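Local coordinates for beta-galactosidase (Bacillus circulans, PDB 4MAD), which probably hydrolyses terminal non-reducing beta-D-galactose residues of beta-D-galactosides, as a family 35 glycoside hydrolase built round a TIM barrel, at residues G404-Q409 and V478-Q483; L411-I416 and G430-N435; G420-N425 and S450-I455. All coordinates share one frame; numbering follows the deposited sequence.

Interaction 1 of 3, residues G404-Q409 and V478-Q483; sequences GAYGKQ and VRLGNQ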
loop_
_atom_site.group_PDB
_atom_site.type_symbol
_atom_site.label_atom_id
_atom_site.label_comp_id
_atom_site.label_asym_id
_atom_site.label_seq_id
_atom_site.Cartn_x
_atom_site.Cartn_y
_atom_site.Cartn_z
ATOM N N GLY A 404 4.376 9.269 42.572
ATOM C CA GLY A 404 5.108 10.359 43.123
ATOM C C GLY A 404 4.944 11.592 42.312
ATOM O O GLY A 404 4.715 11.527 41.147
ATOM N N ALA A 405 5.071 12.729 42.969
ATOM C CA ALA A 405 4.919 13.983 42.319
ATOM C C ALA A 405 6.283 14.391 41.820
ATOM O O ALA A 405 7.076 14.912 42.549
ATOM C CB ALA A 405 4.410 14.977 43.261
ATOM N N TYR A 406 6.541 14.124 40.554
ATOM C CA TYR A 406 7.788 14.474 39.919
ATOM C C TYR A 406 7.949 15.957 39.615
ATOM O O TYR A 406 9.026 16.405 39.391
ATOM C CB TYR A 406 7.989 13.681 38.643
ATOM C CG TYR A 406 8.282 12.216 38.778
ATOM C CD1 TYR A 406 9.066 11.583 37.872
ATOM C CD2 TYR A 406 7.818 11.484 39.813
ATOM C CE1 TYR A 406 9.334 10.284 37.962
ATOM C CE2 TYR A 406 8.114 10.175 39.925
ATOM C CZ TYR A 406 8.872 9.568 38.995
ATOM O OH TYR A 406 9.166 8.247 39.029
ATOM N N GLY A 407 6.865 16.690 39.549
ATOM C CA GLY A 407 6.954 18.053 39.093
ATOM C C GLY A 407 7.156 18.213 37.589
ATOM O O GLY A 407 6.747 17.419 36.832
ATOM N N LYS A 408 7.752 19.295 37.179
ATOM C CA LYS A 408 7.922 19.524 35.783
ATOM C C LYS A 408 8.985 18.585 35.239
ATOM O O LYS A 408 10.082 18.536 35.764
ATOM C CB LYS A 408 8.352 20.953 35.604
ATOM C CG LYS A 408 8.904 21.290 34.295
ATOM C CD LYS A 408 9.448 22.656 34.329
ATOM C CE LYS A 408 8.693 23.516 33.412
ATOM N NZ LYS A 408 7.479 24.029 34.059
ATOM N N GLN A 409 8.622 17.829 34.215
ATOM C CA GLN A 409 9.517 16.883 33.581
ATOM C C GLN A 409 9.435 16.930 32.067
ATOM O O GLN A 409 8.439 17.242 31.544
ATOM C CB GLN A 409 9.176 15.473 34.002
ATOM C CG GLN A 409 9.301 15.232 35.455
ATOM C CD GLN A 409 10.735 15.182 35.899
ATOM O OE1 GLN A 409 11.552 14.737 35.186
ATOM N NE2 GLN A 409 11.013 15.634 37.086
ATOM N N VAL A 478 9.767 4.929 27.260
ATOM C CA VAL A 478 9.275 6.259 27.558
ATOM C C VAL A 478 9.928 6.758 28.836
ATOM O O VAL A 478 10.009 6.050 29.761
ATOM C CB VAL A 478 7.783 6.255 27.742
ATOM C CG1 VAL A 478 7.279 7.603 27.983
ATOM C CG2 VAL A 478 7.097 5.619 26.574
ATOM N N ARG A 479 10.418 7.971 28.845
ATOM C CA ARG A 479 11.117 8.435 30.025
ATOM C C ARG A 479 10.784 9.849 30.427
ATOM O O ARG A 479 10.429 10.633 29.616
ATOM C CB ARG A 479 12.616 8.275 29.885
ATOM C CG ARG A 479 13.220 8.977 28.774
ATOM C CD ARG A 479 14.640 8.494 28.507
ATOM N NE ARG A 479 15.130 8.759 27.173
ATOM C CZ ARG A 479 15.701 9.880 26.769
ATOM N NH1 ARG A 479 15.860 10.904 27.567
ATOM N NH2 ARG A 479 16.116 9.992 25.546
ATOM N N LEU A 480 10.939 10.108 31.712
ATOM C CA LEU A 480 10.831 11.431 32.242
ATOM C C LEU A 480 12.253 11.824 32.617
ATOM O O LEU A 480 12.853 11.196 33.421
ATOM C CB LEU A 480 9.955 11.376 33.481
ATOM C CG LEU A 480 8.507 10.967 33.253
ATOM C CD1 LEU A 480 7.841 10.673 34.486
ATOM C CD2 LEU A 480 7.718 11.963 32.474
ATOM N N GLY A 481 12.793 12.842 32.005
ATOM C CA GLY A 481 14.222 13.007 32.092
ATOM C C GLY A 481 14.903 11.751 31.548
ATOM O O GLY A 481 14.689 11.379 30.448
ATOM N N ASN A 482 15.778 11.143 32.333
ATOM C CA ASN A 482 16.414 9.909 31.938
ATOM C C ASN A 482 15.737 8.701 32.516
ATOM O O ASN A 482 16.149 7.605 32.255
ATOM C CB ASN A 482 17.876 9.871 32.320
ATOM C CG ASN A 482 18.687 10.882 31.585
ATOM O OD1 ASN A 482 18.553 11.067 30.416
ATOM N ND2 ASN A 482 19.513 11.550 32.305
ATOM N N GLN A 483 14.706 8.926 33.311
ATOM C CA GLN A 483 14.046 7.821 33.934
ATOM C C GLN A 483 12.972 7.121 33.062
ATOM O O GLN A 483 11.933 7.629 32.860
ATOM C CB GLN A 483 13.466 8.210 35.288
ATOM C CG GLN A 483 12.896 7.048 36.055
ATOM C CD GLN A 483 11.999 7.511 37.170
ATOM O OE1 GLN A 483 12.468 8.082 38.080
ATOM N NE2 GLN A 483 10.736 7.286 37.077
#
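A beta hairpin and a bulged loop meet at the rim of the first all-beta domain: Tyr406, from the loop 404-409, reaches across to Leu480 and Gln483, the first and last residues of a type II' turn. The phenol oxygen is the polar end of the contact. Gln483 NE2 donates to Tyr406 OH at 2.7 Å with an almost straight N-H...O angle of 175°, and the oxygen lies in the plane of the amide. Ring and amide planes stand 81° apart, with NE2 at the ring's edge. CG of Gln483 lies opposite the backbone N (chi1 -173°), and the extended chain beyond it carries the amide over to the tyrosine. Leu480 CD1 also packs 3.7 Å from Tyr406 CD1, the two side chains crossing at about a right angle. In the four-stranded sheet Leu480 closes strand 473-480, and Gly481, with its positive phi, suits the second position of the tight turn. Tyr406 and Gly407 both face Leu445, a classic beta bulge. Gln409 takes a bent course: a turn at chi2 brings NE2 back to Tyr406 O, 3.1 Å away and above that carbonyl's plane, which ties the loop to itself. Nearer the backbone, Gln409 CB rests 4.1 Å from Leu480 CD2.

Interaction 2 of 3, residues L411-I416 and G430-N435; sequences LTVQDI and GIVERN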
loop_
_atom_site.group_PDB
_atom_site.type_symbol
_atom_site.label_atom_id
_atom_site.label_comp_id
_atom_site.label_asym_id
_atom_site.label_seq_id
_atom_site.Cartn_x
_atom_site.Cartn_y
_atom_site.Cartn_z
ATOM N N LEU A 411 9.114 14.680 29.036
ATOM C CA LEU A 411 8.743 13.342 28.663
ATOM C C LEU A 411 9.319 13.046 27.307
ATOM O O LEU A 411 9.119 13.780 26.408
ATOM C CB LEU A 411 7.250 13.216 28.554
ATOM C CG LEU A 411 6.742 11.793 28.401
ATOM C CD1 LEU A 411 5.643 11.592 29.321
ATOM C CD2 LEU A 411 6.262 11.560 27.067
ATOM N N THR A 412 10.054 11.979 27.178
ATOM C CA THR A 412 10.574 11.602 25.887
ATOM C C THR A 412 10.094 10.219 25.512
ATOM O O THR A 412 10.146 9.327 26.304
ATOM C CB THR A 412 12.110 11.629 25.865
ATOM O OG1 THR A 412 12.561 12.938 26.190
ATOM C CG2 THR A 412 12.635 11.218 24.506
ATOM N N VAL A 413 9.621 10.107 24.294
ATOM C CA VAL A 413 9.269 8.826 23.750
ATOM C C VAL A 413 10.379 8.357 22.819
ATOM O O VAL A 413 10.655 8.980 21.847
ATOM C CB VAL A 413 7.975 8.854 22.957
ATOM C CG1 VAL A 413 7.631 7.520 22.523
ATOM C CG2 VAL A 413 6.867 9.403 23.744
ATOM N N GLN A 414 10.959 7.234 23.175
ATOM C CA GLN A 414 12.115 6.711 22.526
ATOM C C GLN A 414 11.874 5.350 21.901
ATOM O O GLN A 414 11.970 4.378 22.580
ATOM C CB GLN A 414 13.238 6.561 23.575
ATOM C CG GLN A 414 14.542 6.068 23.103
ATOM C CD GLN A 414 15.610 6.089 24.208
ATOM O OE1 GLN A 414 15.627 6.960 24.978
ATOM N NE2 GLN A 414 16.474 5.142 24.219
ATOM N N ASP A 415 11.669 5.294 20.599
ATOM C CA ASP A 415 11.299 6.382 19.734
ATOM C C ASP A 415 9.820 6.239 19.310
ATOM O O ASP A 415 9.261 5.215 19.437
ATOM C CB ASP A 415 12.114 6.333 18.460
ATOM C CG ASP A 415 13.550 6.799 18.629
ATOM O OD1 ASP A 415 13.828 7.634 19.453
ATOM O OD2 ASP A 415 14.407 6.345 17.899
ATOM N N ILE A 416 9.236 7.294 18.797
ATOM C CA ILE A 416 7.848 7.248 18.431
ATOM C C ILE A 416 7.658 6.948 16.929
ATOM O O ILE A 416 8.069 7.671 16.127
ATOM C CB ILE A 416 7.122 8.522 18.815
ATOM C CG1 ILE A 416 5.644 8.416 18.500
ATOM C CG2 ILE A 416 7.723 9.690 18.173
ATOM C CD1 ILE A 416 4.906 7.628 19.421
ATOM N N GLY A 430 -0.369 16.799 24.678
ATOM C CA GLY A 430 0.208 17.125 23.398
ATOM C C GLY A 430 0.497 15.953 22.509
ATOM O O GLY A 430 0.093 14.882 22.783
ATOM N N ILE A 431 1.223 16.202 21.432
ATOM C CA ILE A 431 1.594 15.134 20.534
ATOM C C ILE A 431 3.095 15.021 20.419
ATOM O O ILE A 431 3.787 15.985 20.510
ATOM C CB ILE A 431 1.072 15.338 19.131
ATOM C CG1 ILE A 431 1.562 16.636 18.608
ATOM C CG2 ILE A 431 -0.393 15.382 19.099
ATOM C CD1 ILE A 431 0.801 17.080 17.409
ATOM N N VAL A 432 3.556 13.806 20.257
ATOM C CA VAL A 432 4.892 13.517 19.840
ATOM C C VAL A 432 4.888 12.954 18.407
ATOM O O VAL A 432 4.046 12.200 18.052
ATOM C CB VAL A 432 5.568 12.518 20.773
ATOM C CG1 VAL A 432 5.887 13.165 22.102
ATOM C CG2 VAL A 432 4.712 11.368 20.996
ATOM N N GLU A 433 5.873 13.348 17.643
ATOM C CA GLU A 433 5.958 13.020 16.246
ATOM C C GLU A 433 7.329 12.469 15.913
ATOM O O GLU A 433 8.301 12.848 16.472
ATOM C CB GLU A 433 5.686 14.259 15.415
ATOM C CG GLU A 433 4.290 14.804 15.570
ATOM C CD GLU A 433 3.808 15.599 14.353
ATOM O OE1 GLU A 433 4.163 16.752 14.299
ATOM O OE2 GLU A 433 3.076 15.076 13.483
ATOM N N ARG A 434 7.356 11.574 14.940
ATOM C CA ARG A 434 8.610 10.937 14.556
ATOM C C ARG A 434 9.644 11.919 14.053
ATOM O O ARG A 434 10.789 11.757 14.278
ATOM C CB ARG A 434 8.370 9.867 13.490
ATOM C CG ARG A 434 9.546 9.116 13.041
ATOM C CD ARG A 434 9.197 7.793 12.445
ATOM N NE ARG A 434 10.337 7.109 11.907
ATOM C CZ ARG A 434 10.324 5.875 11.485
ATOM N NH1 ARG A 434 9.215 5.192 11.493
ATOM N NH2 ARG A 434 11.410 5.324 11.011
ATOM N N ASN A 435 9.209 12.898 13.299
ATOM C CA ASN A 435 10.103 13.816 12.631
ATOM C C ASN A 435 10.440 14.947 13.542
ATOM O O ASN A 435 9.631 15.717 13.955
ATOM C CB ASN A 435 9.544 14.318 11.312
ATOM C CG ASN A 435 9.308 13.200 10.328
ATOM O OD1 ASN A 435 8.420 13.278 9.499
ATOM N ND2 ASN A 435 10.073 12.180 10.444
#
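Ile416 and Val413 pack against Val432 between the two facing antiparallel sheets of a beta sandwich in the first all-beta domain, where strand 409-417 of the four-stranded sheet faces the outermost strand 427-433 of the six-stranded one. The chain turns a corner at Gln414, and a cis peptide bond precedes Asp415; past this bend the chain runs on through Ile416, which is thereby brought to Val432. The apolar contacts come first. Val432 CG2 is the methyl on which both partners converge: Val413 CG2 approaches to 4.0 Å, the two valines crossing at about a right angle, and Ile416 CG1 comes equally near. With CG1 of Val432 anti to the carbonyl carbon (chi1 -72°), CG2 is left between the backbone N and the carbonyl carbon, turned at the opposing strand. Compact beta-branched residues suit such a place, since they favour extended backbone and offer methyl groups close to the main chain. Leu441 covers Val432 as well, while Ile474 packs on Val413.

Side chain meets backbone a little further along. Ile416 CG2 lies 3.6 Å from Glu433 C, against the peptide with which strand 427-433 ends. Replacing Ile416 by an alanine would probably open a gap beside Val432 CG2 and strip the Glu433 peptide of its apolar cover, since both CG1 and CG2 would be gone.

Arg434 contributes its aliphatic stem here, and its extended chain takes the guanidinium to Asp418 and Asp470, with which NH1 forms salt bridges. The carbonyl oxygen of Ile416 is buried without a polar partner in the model; Arg434 CB lies 3.4 Å from it, with CG and CD following at slightly greater distance.

Interaction 3 of 3, residues G420-N425 and S450-I455; sequences GQVYVN and SKLQII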
loop_
_atom_site.group_PDB
_atom_site.type_symbol
_atom_site.label_atom_id
_atom_site.label_comp_id
_atom_site.label_asym_id
_atom_site.label_seq_id
_atom_site.Cartn_x
_atom_site.Cartn_y
_atom_site.Cartn_z
ATOM N N GLY A 420 2.010 10.180 18.216
ATOM C CA GLY A 420 1.233 9.861 19.372
ATOM C C GLY A 420 0.651 11.034 20.101
ATOM O O GLY A 420 1.218 12.085 20.100
ATOM N N GLN A 421 -0.453 10.773 20.759
ATOM C CA GLN A 421 -1.147 11.722 21.568
ATOM C C GLN A 421 -1.002 11.327 23.034
ATOM O O GLN A 421 -1.255 10.235 23.389
ATOM C CB GLN A 421 -2.609 11.728 21.206
ATOM C CG GLN A 421 -2.900 12.199 19.799
ATOM C CD GLN A 421 -4.333 11.839 19.328
ATOM O OE1 GLN A 421 -4.563 10.826 18.741
ATOM N NE2 GLN A 421 -5.256 12.695 19.620
ATOM N N VAL A 422 -0.545 12.270 23.832
ATOM C CA VAL A 422 -0.209 12.051 25.187
ATOM C C VAL A 422 -1.224 12.681 26.157
ATOM O O VAL A 422 -1.597 13.764 26.010
ATOM C CB VAL A 422 1.193 12.617 25.487
ATOM C CG1 VAL A 422 1.628 12.290 26.843
ATOM C CG2 VAL A 422 2.151 12.121 24.514
ATOM N N TYR A 423 -1.606 11.896 27.149
ATOM C CA TYR A 423 -2.555 12.225 28.182
ATOM C C TYR A 423 -1.984 11.893 29.565
ATOM O O TYR A 423 -1.408 10.852 29.747
ATOM C CB TYR A 423 -3.878 11.468 27.988
ATOM C CG TYR A 423 -4.432 11.643 26.578
ATOM C CD1 TYR A 423 -5.340 12.634 26.287
ATOM C CD2 TYR A 423 -3.984 10.867 25.537
ATOM C CE1 TYR A 423 -5.796 12.819 25.007
ATOM C CE2 TYR A 423 -4.446 11.026 24.278
ATOM C CZ TYR A 423 -5.346 12.011 24.007
ATOM O OH TYR A 423 -5.772 12.163 22.749
ATOM N N VAL A 424 -2.202 12.799 30.496
ATOM C CA VAL A 424 -1.826 12.600 31.863
ATOM C C VAL A 424 -3.082 12.824 32.715
ATOM O O VAL A 424 -3.664 13.844 32.652
ATOM C CB VAL A 424 -0.744 13.603 32.277
ATOM C CG1 VAL A 424 -0.580 13.591 33.712
ATOM C CG2 VAL A 424 0.555 13.301 31.596
ATOM N N ASN A 425 -3.485 11.815 33.461
ATOM C CA ASN A 425 -4.630 11.896 34.345
ATOM C C ASN A 425 -5.867 12.373 33.567
ATOM O O ASN A 425 -6.642 13.113 34.051
ATOM C CB ASN A 425 -4.352 12.794 35.525
ATOM C CG ASN A 425 -3.535 12.119 36.580
ATOM O OD1 ASN A 425 -3.609 10.952 36.740
ATOM N ND2 ASN A 425 -2.772 12.881 37.289
ATOM N N SER A 450 0.121 9.679 38.691
ATOM C CA SER A 450 -0.284 10.157 37.395
ATOM C C SER A 450 -0.489 9.026 36.391
ATOM O O SER A 450 0.416 8.299 36.163
ATOM C CB SER A 450 0.788 11.080 36.916
ATOM O OG SER A 450 0.828 12.230 37.681
ATOM N N LYS A 451 -1.659 8.918 35.810
ATOM C CA LYS A 451 -1.910 7.927 34.800
ATOM C C LYS A 451 -1.526 8.497 33.425
ATOM O O LYS A 451 -2.125 9.426 32.944
ATOM C CB LYS A 451 -3.367 7.492 34.832
ATOM C CG LYS A 451 -3.726 6.437 33.856
ATOM C CD LYS A 451 -5.219 6.319 33.708
ATOM C CE LYS A 451 -5.630 5.012 33.146
ATOM N NZ LYS A 451 -7.067 4.750 33.200
ATOM N N LEU A 452 -0.508 7.887 32.846
ATOM C CA LEU A 452 0.021 8.289 31.564
ATOM C C LEU A 452 -0.541 7.356 30.498
ATOM O O LEU A 452 -0.529 6.180 30.664
ATOM C CB LEU A 452 1.530 8.233 31.601
ATOM C CG LEU A 452 2.222 8.447 30.276
ATOM C CD1 LEU A 452 1.981 9.808 29.784
ATOM C CD2 LEU A 452 3.660 8.147 30.361
ATOM N N GLN A 453 -1.111 7.958 29.449
ATOM C CA GLN A 453 -1.636 7.250 28.312
ATOM C C GLN A 453 -1.058 7.846 27.028
ATOM O O GLN A 453 -0.978 8.991 26.895
ATOM C CB GLN A 453 -3.160 7.348 28.272
ATOM C CG GLN A 453 -3.845 6.690 29.424
ATOM C CD GLN A 453 -5.323 6.915 29.440
ATOM O OE1 GLN A 453 -5.759 7.991 29.566
ATOM N NE2 GLN A 453 -6.075 5.856 29.308
ATOM N N ILE A 454 -0.602 7.008 26.139
ATOM C CA ILE A 454 -0.108 7.475 24.864
ATOM C C ILE A 454 -0.806 6.674 23.770
ATOM O O ILE A 454 -0.721 5.514 23.757
ATOM C CB ILE A 454 1.380 7.280 24.767
ATOM C CG1 ILE A 454 2.062 7.974 25.935
ATOM C CG2 ILE A 454 1.908 7.831 23.512
ATOM C CD1 ILE A 454 3.575 7.967 25.930
ATOM N N ILE A 455 -1.484 7.379 22.887
ATOM C CA ILE A 455 -2.149 6.772 21.755
ATOM C C ILE A 455 -1.279 6.889 20.522
ATOM O O ILE A 455 -1.131 7.936 19.995
ATOM C CB ILE A 455 -3.531 7.434 21.401
ATOM C CG1 ILE A 455 -4.377 7.578 22.650
ATOM C CG2 ILE A 455 -4.246 6.594 20.393
ATOM C CD1 ILE A 455 -5.689 8.195 22.445
HETATM O O HOH W 1 -2.676 9.034 17.752
#
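Tyr423 and Ile455 lie on one face of an antiparallel pair inside the six-stranded sheet of the first all-beta domain, 420-424 running at 164° to 450-455. Followed outward, Tyr423 CB stands 4.2 Å from CB of Gln453, the residue opposite it in a hydrogen-bonded pair. With chi1 at -52°, CG lies opposite the carbonyl carbon and the ring leans towards Ile455: CD2 passes Gln453 O near the ring plane, and CE2 meets Ile455 CD1 at 3.6 Å. CZ and OH lie 4.1 and 4.0 Å from Ile455 CD1. At the tip OH bonds to Asn511 O, while Phe512 and Tyr428 rings also meet this one. An aromatic with a polar end thus suits a buried face with a carbonyl to satisfy.

On the other face Val422 CG1 touches Leu452 CD1 at 3.9 Å, branched apolar groups suited to the interior between the sheets. The backbone pairs Gln421 with Ile455 and Tyr423 with Gln453, each by two bonds; a water donates to Gln421 OE1 and Ile455 O, and Gln421 NE2 bonds to Leu578 O. At the strand end Asn425 N reaches Lys451 O, and Lys451 N bonds to Asn425 OD1 at 3.0 Å from above its carbonyl plane.

All three interactions belong to the first all-beta domain, and interactions 2 and 3 lie nested along the chain within the loop closed by interaction 1. Centres are about 15 Å apart for interactions 1 and 2, and about 12 Å for 2 and 3. Neighbouring strands join 1 to 2: Arg479 O lies 2.8 Å from Thr412 N, a probable hydrogen bond. In the six-stranded sheet, Val432 O and Gly420 N, 2.9 Å apart, similarly connect 2 with 3. Between the sheets, Leu411 CD1 packs 4.1 Å from Leu452 CD1. All three contacts lie away from the predicted catalytic residues, Glu171 and Glu247, and from the ligand pockets.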